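Inorganic pyrophosphatase (Helicobacter pylori, PDB 2BQX) catalyses the magnesium-dependent hydrolysis of inorganic pyrophosphate to two phosphate ions. Local coordinates at residues A[16-21]-A[54-59]; A[50-55]-A[71-76]; A[95-100]-A[145-150]. All blocks are in the same frame, centred on the assembly; numbering follows the deposited sequence.

Interaction 1 of 3, residues A[16-21]-A[54-59]; sequences CVVIEI and YGFVPN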
loop_
_atom_site.group_PDB
_atom_site.type_symbol
_atom_site.label_atom_id
_atom_site.label_comp_id
_atom_site.label_asym_id
_atom_site.label_seq_id
_atom_site.Cartn_x
_atom_site.Cartn_y
_atom_site.Cartn_z
ATOM N N CYS A 16 17.402 -20.969 -10.389
ATOM C CA CYS A 16 17.393 -19.885 -9.424
ATOM C C CYS A 16 17.378 -18.523 -10.093
ATOM O O CYS A 16 18.128 -18.263 -11.036
ATOM C CB CYS A 16 18.609 -19.974 -8.497
ATOM S SG CYS A 16 18.571 -21.362 -7.338
ATOM N N VAL A 17 16.508 -17.652 -9.605
ATOM C CA VAL A 17 16.428 -16.305 -10.134
ATOM C C VAL A 17 16.555 -15.336 -8.971
ATOM O O VAL A 17 15.784 -15.395 -8.008
ATOM C CB VAL A 17 15.097 -16.051 -10.877
ATOM C CG1 VAL A 17 15.045 -14.603 -11.353
ATOM C CG2 VAL A 17 14.979 -16.990 -12.068
ATOM N N VAL A 18 17.567 -14.479 -9.047
ATOM C CA VAL A 18 17.801 -13.469 -8.027
ATOM C C VAL A 18 16.973 -12.260 -8.436
ATOM O O VAL A 18 17.220 -11.652 -9.474
ATOM C CB VAL A 18 19.293 -13.067 -7.957
ATOM C CG1 VAL A 18 19.481 -11.934 -6.963
ATOM C CG2 VAL A 18 20.131 -14.270 -7.539
ATOM N N ILE A 19 15.979 -11.926 -7.623
ATOM C CA ILE A 19 15.096 -10.802 -7.907
ATOM C C ILE A 19 15.755 -9.454 -7.645
ATOM O O ILE A 19 16.298 -9.226 -6.568
ATOM C CB ILE A 19 13.825 -10.879 -7.037
ATOM C CG1 ILE A 19 13.140 -12.233 -7.228
ATOM C CG2 ILE A 19 12.886 -9.745 -7.404
ATOM C CD1 ILE A 19 12.702 -12.514 -8.645
ATOM N N GLU A 20 15.697 -8.563 -8.625
ATOM C CA GLU A 20 16.273 -7.234 -8.477
ATOM C C GLU A 20 15.196 -6.159 -8.576
ATOM O O GLU A 20 15.400 -5.025 -8.146
ATOM C CB GLU A 20 17.322 -6.981 -9.557
ATOM C CG GLU A 20 18.556 -7.852 -9.445
ATOM C CD GLU A 20 19.521 -7.609 -10.584
ATOM O OE1 GLU A 20 19.089 -7.732 -11.747
ATOM O OE2 GLU A 20 20.702 -7.297 -10.318
ATOM N N ILE A 21 14.057 -6.516 -9.164
ATOM C CA ILE A 21 12.953 -5.580 -9.321
ATOM C C ILE A 21 11.664 -6.283 -8.929
ATOM O O ILE A 21 11.375 -7.366 -9.424
ATOM C CB ILE A 21 12.812 -5.100 -10.777
ATOM C CG1 ILE A 21 14.159 -4.577 -11.286
ATOM C CG2 ILE A 21 11.741 -4.015 -10.852
ATOM C CD1 ILE A 21 14.144 -4.174 -12.741
ATOM N N TYR A 54 11.500 -9.103 -11.687
ATOM C CA TYR A 54 12.619 -9.134 -12.619
ATOM C C TYR A 54 13.940 -9.451 -11.928
ATOM O O TYR A 54 14.217 -8.930 -10.852
ATOM C CB TYR A 54 12.698 -7.761 -13.284
ATOM C CG TYR A 54 13.731 -7.620 -14.366
ATOM C CD1 TYR A 54 15.092 -7.494 -14.067
ATOM C CD2 TYR A 54 13.345 -7.597 -15.702
ATOM C CE1 TYR A 54 16.037 -7.347 -15.086
ATOM C CE2 TYR A 54 14.271 -7.451 -16.716
ATOM C CZ TYR A 54 15.612 -7.328 -16.407
ATOM O OH TYR A 54 16.507 -7.189 -17.438
ATOM N N GLY A 55 14.761 -10.290 -12.554
ATOM C CA GLY A 55 16.036 -10.626 -11.950
ATOM C C GLY A 55 17.013 -11.271 -12.914
ATOM O O GLY A 55 16.889 -11.125 -14.129
ATOM N N PHE A 56 17.988 -11.990 -12.376
ATOM C CA PHE A 56 18.976 -12.651 -13.222
ATOM C C PHE A 56 19.272 -14.054 -12.716
ATOM O O PHE A 56 18.978 -14.388 -11.566
ATOM C CB PHE A 56 20.270 -11.828 -13.260
ATOM C CG PHE A 56 21.026 -11.822 -11.958
ATOM C CD1 PHE A 56 21.889 -12.870 -11.631
ATOM C CD2 PHE A 56 20.851 -10.786 -11.042
ATOM C CE1 PHE A 56 22.560 -12.887 -10.417
ATOM C CE2 PHE A 56 21.518 -10.794 -9.823
ATOM C CZ PHE A 56 22.376 -11.847 -9.507
ATOM N N VAL A 57 19.859 -14.874 -13.582
ATOM C CA VAL A 57 20.217 -16.237 -13.215
ATOM C C VAL A 57 21.707 -16.254 -12.915
ATOM O O VAL A 57 22.525 -15.970 -13.788
ATOM C CB VAL A 57 19.940 -17.227 -14.360
ATOM C CG1 VAL A 57 20.186 -18.643 -13.872
ATOM C CG2 VAL A 57 18.516 -17.065 -14.866
ATOM N N PRO A 58 22.079 -16.581 -11.670
ATOM C CA PRO A 58 23.482 -16.631 -11.252
ATOM C C PRO A 58 24.325 -17.591 -12.080
ATOM O O PRO A 58 23.821 -18.573 -12.626
ATOM C CB PRO A 58 23.397 -17.095 -9.799
ATOM C CG PRO A 58 22.066 -16.607 -9.359
ATOM C CD PRO A 58 21.191 -16.914 -10.543
ATOM N N ASN A 59 25.615 -17.296 -12.162
ATOM C CA ASN A 59 26.555 -18.147 -12.883
ATOM C C ASN A 59 26.190 -18.389 -14.336
ATOM O O ASN A 59 26.271 -19.513 -14.831
ATOM C CB ASN A 59 26.688 -19.484 -12.155
ATOM C CG ASN A 59 27.033 -19.308 -10.696
ATOM O OD1 ASN A 59 27.997 -18.622 -10.359
ATOM N ND2 ASN A 59 26.245 -19.922 -9.818
#
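A classic beta bulge, in which Glu20 and Ile21 of one strand both face Tyr54 of its antiparallel neighbour, marks this join within the curled sheet at the core of the pyrophosphatase fold. Two donors share one acceptor there: Tyr54 O lies 2.7 Å from Glu20 N and 2.9 Å from Ile21 N, the first donor in the carbonyl plane and the second tilted 19° from it. Tyr54 N returns a bond to Ile21 O, 2.9 Å away. Beyond the bulge the ladder regains its regular pattern, Val18 N and Phe56 O pairing at 2.9 Å and Phe56 N bonding back to Val18 O. Between this pair and the bulge, Gly55 comes close to the other strand opposite Ile19, and Gly55 CA lies 2.9 Å from Val18 O, a CA-H...O contact.

The side chains of Val18 and Phe56 run alongside each other in the same direction. Val18 CB sits over one ring face, a CH-pi contact of 3.9 Å to the Phe56 centroid, helped by a chi1 of 69° that holds the phenyl between its backbone N and carbonyl carbon. The Glu20 carboxylate reaches the ring's edge, CD lying 3.5 Å from Phe56 CD2 with the two planes 73° apart; its OE2 is engaged by Leu31 N of strand 27-31. Pro58 CG extends the apolar patch, 3.5 Å from Val18 CG2. On the same sheet face Ile21 packs against Tyr54, its CD1 approaching the ring obliquely.

Cys16 O is buried against Val57 CG1 and Pro58 CD and has no polar partner in the model. At the other end, three backbone bonds grip Tyr54, which probably helps to place its phenol, whose OH hydrogen-bonds Lys103 NZ and which is predicted to bind substrate.

Interaction 2 of 3, residues A[50-55]-A[71-76]; sequences YPANYG and LVLSDV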
loop_
_atom_site.group_PDB
_atom_site.type_symbol
_atom_site.label_atom_id
_atom_site.label_comp_id
_atom_site.label_asym_id
_atom_site.label_seq_id
_atom_site.Cartn_x
_atom_site.Cartn_y
_atom_site.Cartn_z
ATOM N N TYR A 50 6.997 -2.025 -13.376
ATOM C CA TYR A 50 7.364 -3.326 -13.922
ATOM C C TYR A 50 6.201 -4.306 -13.895
ATOM O O TYR A 50 5.594 -4.543 -12.854
ATOM C CB TYR A 50 8.575 -3.899 -13.182
ATOM C CG TYR A 50 9.876 -3.325 -13.677
ATOM C CD1 TYR A 50 10.303 -2.059 -13.282
ATOM C CD2 TYR A 50 10.671 -4.040 -14.573
ATOM C CE1 TYR A 50 11.495 -1.522 -13.769
ATOM C CE2 TYR A 50 11.855 -3.512 -15.065
ATOM C CZ TYR A 50 12.263 -2.257 -14.660
ATOM O OH TYR A 50 13.447 -1.741 -15.144
ATOM N N PRO A 51 5.874 -4.885 -15.058
ATOM C CA PRO A 51 4.771 -5.839 -15.195
ATOM C C PRO A 51 5.012 -7.218 -14.596
ATOM O O PRO A 51 4.132 -8.079 -14.627
ATOM C CB PRO A 51 4.552 -5.886 -16.702
ATOM C CG PRO A 51 5.939 -5.756 -17.226
ATOM C CD PRO A 51 6.531 -4.653 -16.359
ATOM N N ALA A 52 6.205 -7.427 -14.056
ATOM C CA ALA A 52 6.539 -8.705 -13.429
ATOM C C ALA A 52 7.747 -8.521 -12.550
ATOM O O ALA A 52 8.382 -7.472 -12.564
ATOM C CB ALA A 52 6.852 -9.759 -14.489
ATOM N N ASN A 53 8.053 -9.549 -11.774
ATOM C CA ASN A 53 9.234 -9.517 -10.939
ATOM C C ASN A 53 10.346 -9.692 -11.964
ATOM O O ASN A 53 10.150 -10.348 -12.988
ATOM C CB ASN A 53 9.195 -10.669 -9.940
ATOM C CG ASN A 53 8.030 -10.545 -8.968
ATOM O OD1 ASN A 53 7.983 -9.612 -8.156
ATOM N ND2 ASN A 53 7.077 -11.479 -9.051
ATOM N N TYR A 54 11.500 -9.103 -11.687
ATOM C CA TYR A 54 12.619 -9.134 -12.619
ATOM C C TYR A 54 13.940 -9.451 -11.928
ATOM O O TYR A 54 14.217 -8.930 -10.852
ATOM C CB TYR A 54 12.698 -7.761 -13.284
ATOM C CG TYR A 54 13.731 -7.620 -14.366
ATOM C CD1 TYR A 54 15.092 -7.494 -14.067
ATOM C CD2 TYR A 54 13.345 -7.597 -15.702
ATOM C CE1 TYR A 54 16.037 -7.347 -15.086
ATOM C CE2 TYR A 54 14.271 -7.451 -16.716
ATOM C CZ TYR A 54 15.612 -7.328 -16.407
ATOM O OH TYR A 54 16.507 -7.189 -17.438
ATOM N N GLY A 55 14.761 -10.290 -12.554
ATOM C CA GLY A 55 16.036 -10.626 -11.950
ATOM C C GLY A 55 17.013 -11.271 -12.914
ATOM O O GLY A 55 16.889 -11.125 -14.129
ATOM N N LEU A 71 12.238 -12.704 -16.279
ATOM C CA LEU A 71 11.059 -12.074 -15.728
ATOM C C LEU A 71 10.361 -13.228 -15.039
ATOM O O LEU A 71 10.261 -14.319 -15.602
ATOM C CB LEU A 71 10.159 -11.527 -16.834
ATOM C CG LEU A 71 10.655 -10.250 -17.521
ATOM C CD1 LEU A 71 9.821 -9.969 -18.772
ATOM C CD2 LEU A 71 10.546 -9.089 -16.543
ATOM N N VAL A 72 9.919 -13.015 -13.807
ATOM C CA VAL A 72 9.207 -14.062 -13.095
ATOM C C VAL A 72 7.776 -13.570 -12.937
ATOM O O VAL A 72 7.503 -12.699 -12.119
ATOM C CB VAL A 72 9.833 -14.341 -11.707
ATOM C CG1 VAL A 72 9.041 -15.438 -11.001
ATOM C CG2 VAL A 72 11.290 -14.778 -11.870
ATOM N N LEU A 73 6.878 -14.108 -13.759
ATOM C CA LEU A 73 5.471 -13.731 -13.726
ATOM C C LEU A 73 4.779 -14.351 -12.523
ATOM O O LEU A 73 4.960 -15.526 -12.217
ATOM C CB LEU A 73 4.782 -14.161 -15.023
ATOM C CG LEU A 73 5.026 -13.247 -16.232
ATOM C CD1 LEU A 73 6.510 -13.136 -16.527
ATOM C CD2 LEU A 73 4.279 -13.797 -17.434
ATOM N N SER A 74 3.978 -13.549 -11.836
ATOM C CA SER A 74 3.301 -14.016 -10.640
ATOM C C SER A 74 2.227 -13.011 -10.303
ATOM O O SER A 74 2.248 -11.890 -10.802
ATOM C CB SER A 74 4.301 -14.090 -9.476
ATOM O OG SER A 74 3.633 -14.300 -8.244
ATOM N N ASP A 75 1.278 -13.405 -9.465
ATOM C CA ASP A 75 0.256 -12.456 -9.066
ATOM C C ASP A 75 0.799 -11.624 -7.918
ATOM O O ASP A 75 0.263 -10.557 -7.619
ATOM C CB ASP A 75 -1.021 -13.162 -8.622
ATOM C CG ASP A 75 -1.736 -13.839 -9.772
ATOM O OD1 ASP A 75 -1.628 -13.343 -10.913
ATOM O OD2 ASP A 75 -2.413 -14.853 -9.526
ATOM N N VAL A 76 1.859 -12.109 -7.271
ATOM C CA VAL A 76 2.450 -11.378 -6.151
ATOM C C VAL A 76 3.819 -10.793 -6.475
ATOM O O VAL A 76 4.478 -11.219 -7.418
ATOM C CB VAL A 76 2.589 -12.266 -4.885
ATOM C CG1 VAL A 76 1.240 -12.841 -4.502
ATOM C CG2 VAL A 76 3.613 -13.366 -5.112
HETATM O O HOH W 1 3.579 -10.950 -13.746
#
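Asn53 and Val72 form the hydrogen-bonded pair of a short antiparallel ladder between strands 53-56 and 69-72, and Asn53 then uses its amide to continue the join past the point where the second strand ends. Val72 N donates to Asn53 O over 2.8 Å, while the return bond from Asn53 N to Val72 O is longer, at 3.2 Å.

Where the ladder stops, the chain enters an ST turn: Ser74 OG accepts from Val76 N at 3.0 Å, and at the end of this turn Val76 O faces the Asn53 amide. With CG beside its own backbone N (chi1 -64°), Asn53 extends ND2 to Val76 O at 3.1 Å. That bond is nearly straight, 171° at the hydrogen, and lies in both the carbonyl plane and the amide plane. Val72 O is a second, weak acceptor for ND2 at 3.3 Å, in addition to the bond it takes from Asn53 N. The other end of the amide is also engaged, since OD1 accepts from Lys23 N and Phe78 N; bonds to both ends fix which way the group is turned. Water 1 bridges the two backbones, giving a hydrogen to Pro51 O at 3.1 Å and accepting from Ser74 N at 3.2 Å. Beyond that bridge, Ser74 O accepts a hydrogen bond from Lys23 NZ, so Lys23 serves both segments.

Apolar groups close the opposite face of the ladder, where Ile133 of helix 127-139 packs on Leu71 and Leu73. Ala52 CB touches Leu73 CD1, and Leu71 CD2 meets the edge of the Tyr54 ring, near its plane, 3.3 Å from Tyr54 CD2.

Interaction 3 of 3, residues A[95-100]-A[145-150]; sequences EDESGM and PNKWVK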
loop_
_atom_site.group_PDB
_atom_site.type_symbol
_atom_site.label_atom_id
_atom_site.label_comp_id
_atom_site.label_asym_id
_atom_site.label_seq_id
_atom_site.Cartn_x
_atom_site.Cartn_y
_atom_site.Cartn_z
ATOM N N GLU A 95 15.825 -5.503 -29.125
ATOM C CA GLU A 95 17.048 -4.827 -29.517
ATOM C C GLU A 95 17.086 -3.462 -28.849
ATOM O O GLU A 95 16.086 -2.741 -28.863
ATOM C CB GLU A 95 17.078 -4.639 -31.037
ATOM C CG GLU A 95 18.348 -3.986 -31.552
ATOM C CD GLU A 95 18.183 -3.385 -32.932
ATOM O OE1 GLU A 95 17.160 -3.668 -33.595
ATOM O OE2 GLU A 95 19.081 -2.626 -33.355
ATOM N N ASP A 96 18.214 -3.114 -28.234
ATOM C CA ASP A 96 18.349 -1.795 -27.627
ATOM C C ASP A 96 19.555 -1.100 -28.243
ATOM O O ASP A 96 20.147 -1.609 -29.201
ATOM C CB ASP A 96 18.474 -1.860 -26.095
ATOM C CG ASP A 96 19.692 -2.628 -25.617
ATOM O OD1 ASP A 96 20.713 -2.679 -26.333
ATOM O OD2 ASP A 96 19.623 -3.167 -24.490
ATOM N N GLU A 97 19.922 0.059 -27.707
ATOM C CA GLU A 97 21.045 0.815 -28.253
ATOM C C GLU A 97 22.384 0.086 -28.153
ATOM O O GLU A 97 23.345 0.464 -28.823
ATOM C CB GLU A 97 21.171 2.179 -27.561
ATOM C CG GLU A 97 21.734 2.116 -26.149
ATOM C CD GLU A 97 20.731 1.605 -25.136
ATOM O OE1 GLU A 97 21.151 1.239 -24.021
ATOM O OE2 GLU A 97 19.524 1.580 -25.447
ATOM N N SER A 98 22.448 -0.954 -27.327
ATOM C CA SER A 98 23.687 -1.708 -27.154
ATOM C C SER A 98 23.735 -2.988 -27.979
ATOM O O SER A 98 24.803 -3.561 -28.184
ATOM C CB SER A 98 23.896 -2.057 -25.679
ATOM O OG SER A 98 24.112 -0.891 -24.905
ATOM N N GLY A 99 22.583 -3.440 -28.449
ATOM C CA GLY A 99 22.551 -4.657 -29.236
ATOM C C GLY A 99 21.355 -5.507 -28.878
ATOM O O GLY A 99 20.370 -5.011 -28.332
ATOM N N MET A 100 21.435 -6.796 -29.182
ATOM C CA MET A 100 20.336 -7.692 -28.882
ATOM C C MET A 100 20.302 -8.022 -27.401
ATOM O O MET A 100 21.331 -8.040 -26.723
ATOM C CB MET A 100 20.454 -8.972 -29.710
ATOM C CG MET A 100 20.231 -8.748 -31.196
ATOM S SD MET A 100 18.673 -7.888 -31.530
ATOM C CE MET A 100 17.470 -9.162 -31.128
ATOM N N PRO A 145 17.403 9.650 -22.507
ATOM C CA PRO A 145 18.184 10.079 -23.669
ATOM C C PRO A 145 19.239 9.072 -24.115
ATOM O O PRO A 145 19.888 8.426 -23.294
ATOM C CB PRO A 145 18.791 11.401 -23.206
ATOM C CG PRO A 145 18.885 11.234 -21.716
ATOM C CD PRO A 145 17.578 10.580 -21.379
ATOM N N ASN A 146 19.386 8.928 -25.427
ATOM C CA ASN A 146 20.379 8.025 -26.001
ATOM C C ASN A 146 20.094 6.547 -25.754
ATOM O O ASN A 146 20.970 5.699 -25.937
ATOM C CB ASN A 146 21.768 8.386 -25.462
ATOM C CG ASN A 146 22.070 9.868 -25.583
ATOM O OD1 ASN A 146 21.939 10.447 -26.658
ATOM N ND2 ASN A 146 22.473 10.490 -24.476
ATOM N N LYS A 147 18.873 6.234 -25.336
ATOM C CA LYS A 147 18.492 4.848 -25.087
ATOM C C LYS A 147 17.155 4.539 -25.752
ATOM O O LYS A 147 16.318 5.422 -25.923
ATOM C CB LYS A 147 18.411 4.586 -23.580
ATOM C CG LYS A 147 19.764 4.620 -22.890
ATOM C CD LYS A 147 19.631 4.453 -21.393
ATOM C CE LYS A 147 20.990 4.386 -20.716
ATOM N NZ LYS A 147 21.721 3.144 -21.087
ATOM N N TRP A 148 16.964 3.284 -26.140
ATOM C CA TRP A 148 15.729 2.872 -26.796
ATOM C C TRP A 148 15.625 1.358 -26.854
ATOM O O TRP A 148 16.623 0.652 -26.711
ATOM C CB TRP A 148 15.659 3.434 -28.220
ATOM C CG TRP A 148 16.883 3.137 -29.057
ATOM C CD1 TRP A 148 17.988 3.926 -29.200
ATOM C CD2 TRP A 148 17.132 1.954 -29.832
ATOM N NE1 TRP A 148 18.911 3.310 -30.017
ATOM C CE2 TRP A 148 18.410 2.098 -30.418
ATOM C CE3 TRP A 148 16.400 0.787 -30.088
ATOM C CZ2 TRP A 148 18.974 1.118 -31.240
ATOM C CZ3 TRP A 148 16.959 -0.188 -30.907
ATOM C CH2 TRP A 148 18.236 -0.014 -31.473
ATOM N N VAL A 149 14.410 0.865 -27.066
ATOM C CA VAL A 149 14.177 -0.567 -27.142
ATOM C C VAL A 149 13.194 -0.911 -28.252
ATOM O O VAL A 149 12.119 -0.319 -28.345
ATOM C CB VAL A 149 13.594 -1.124 -25.816
ATOM C CG1 VAL A 149 13.393 -2.631 -25.934
ATOM C CG2 VAL A 149 14.525 -0.806 -24.654
ATOM N N LYS A 150 13.578 -1.859 -29.101
ATOM C CA LYS A 150 12.712 -2.329 -30.174
ATOM C C LYS A 150 12.456 -3.796 -29.881
ATOM O O LYS A 150 13.345 -4.629 -30.046
ATOM C CB LYS A 150 13.387 -2.203 -31.543
ATOM C CG LYS A 150 13.549 -0.783 -32.066
ATOM C CD LYS A 150 14.171 -0.814 -33.463
ATOM C CE LYS A 150 14.272 0.575 -34.078
ATOM N NZ LYS A 150 15.242 1.463 -33.367
#
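Backbone bonds tie Glu95 to Lys150, the antiparallel pair at which strand 83-96 meets strand 149-156. Glu95 N donates to Lys150 O at 2.8 Å, and Lys150 N donates to Glu95 O at 2.7 Å. The next residues are held more loosely: Asp96 CA points a C-H at Trp148 O, and Glu97 N makes only a weak bond to that same oxygen.

A second group of contacts surrounds the indole. Trp148 lays one face on the peptide joining Asp96 to Glu97, with Glu97 N 3.7 Å above the ring centre. Over the opposite face Lys150 folds back its amine, NZ standing 3.4 Å above the Trp148 plane near the rim. The Glu95 carboxylate comes to the edge, its OE2 3.3 Å from Trp148 CH2 and its plane turned 77° from the ring; OE1 makes a salt bridge with Lys152.

The peptide under the indole begins the type I turn, Asp96 to Gly99, of the beta hairpin linking strands 83-96 and 99-108. Asp96 OD1 reinforces it as an Asx turn, accepting from Ser98 N at 2.6 Å from above the carboxylate plane.

Charged and polar side-chain bonds centre on Glu97. Its chain is bent, chi1 74° and chi2 -75°, which turns the carboxylate back beside the 145-150 segment. There OE2 takes Trp148 N at 3.2 Å, on its anti side but well out of the carboxylate plane, and OE1 forms a 3.5 Å salt bridge with Lys147 NZ.

How the interactions relate
Strand 53-56 is common to the first two contacts: interaction 1 uses its pairing with strand 14-21, interaction 2 its pairing with strand 69-72, and their centres lie 11 Å apart. The two share Tyr54 and Gly55 and also touch directly, Ile21 CD1 reaching Tyr50 CZ at 3.3 Å and Val17 CG1 reaching Val72 CG2 at 3.8 Å. Tyr54 carries both to the predicted substrate and magnesium site, about 3 Å from Asp69 between nearest side-chain atoms. Interaction 3 belongs to the same sheet but lies at the surface, its centre 21 to 22 Å from the others. It approaches the site separately, Asp96 being about 4 Å from Asp101, a predicted magnesium ligand, between nearest side-chain atoms.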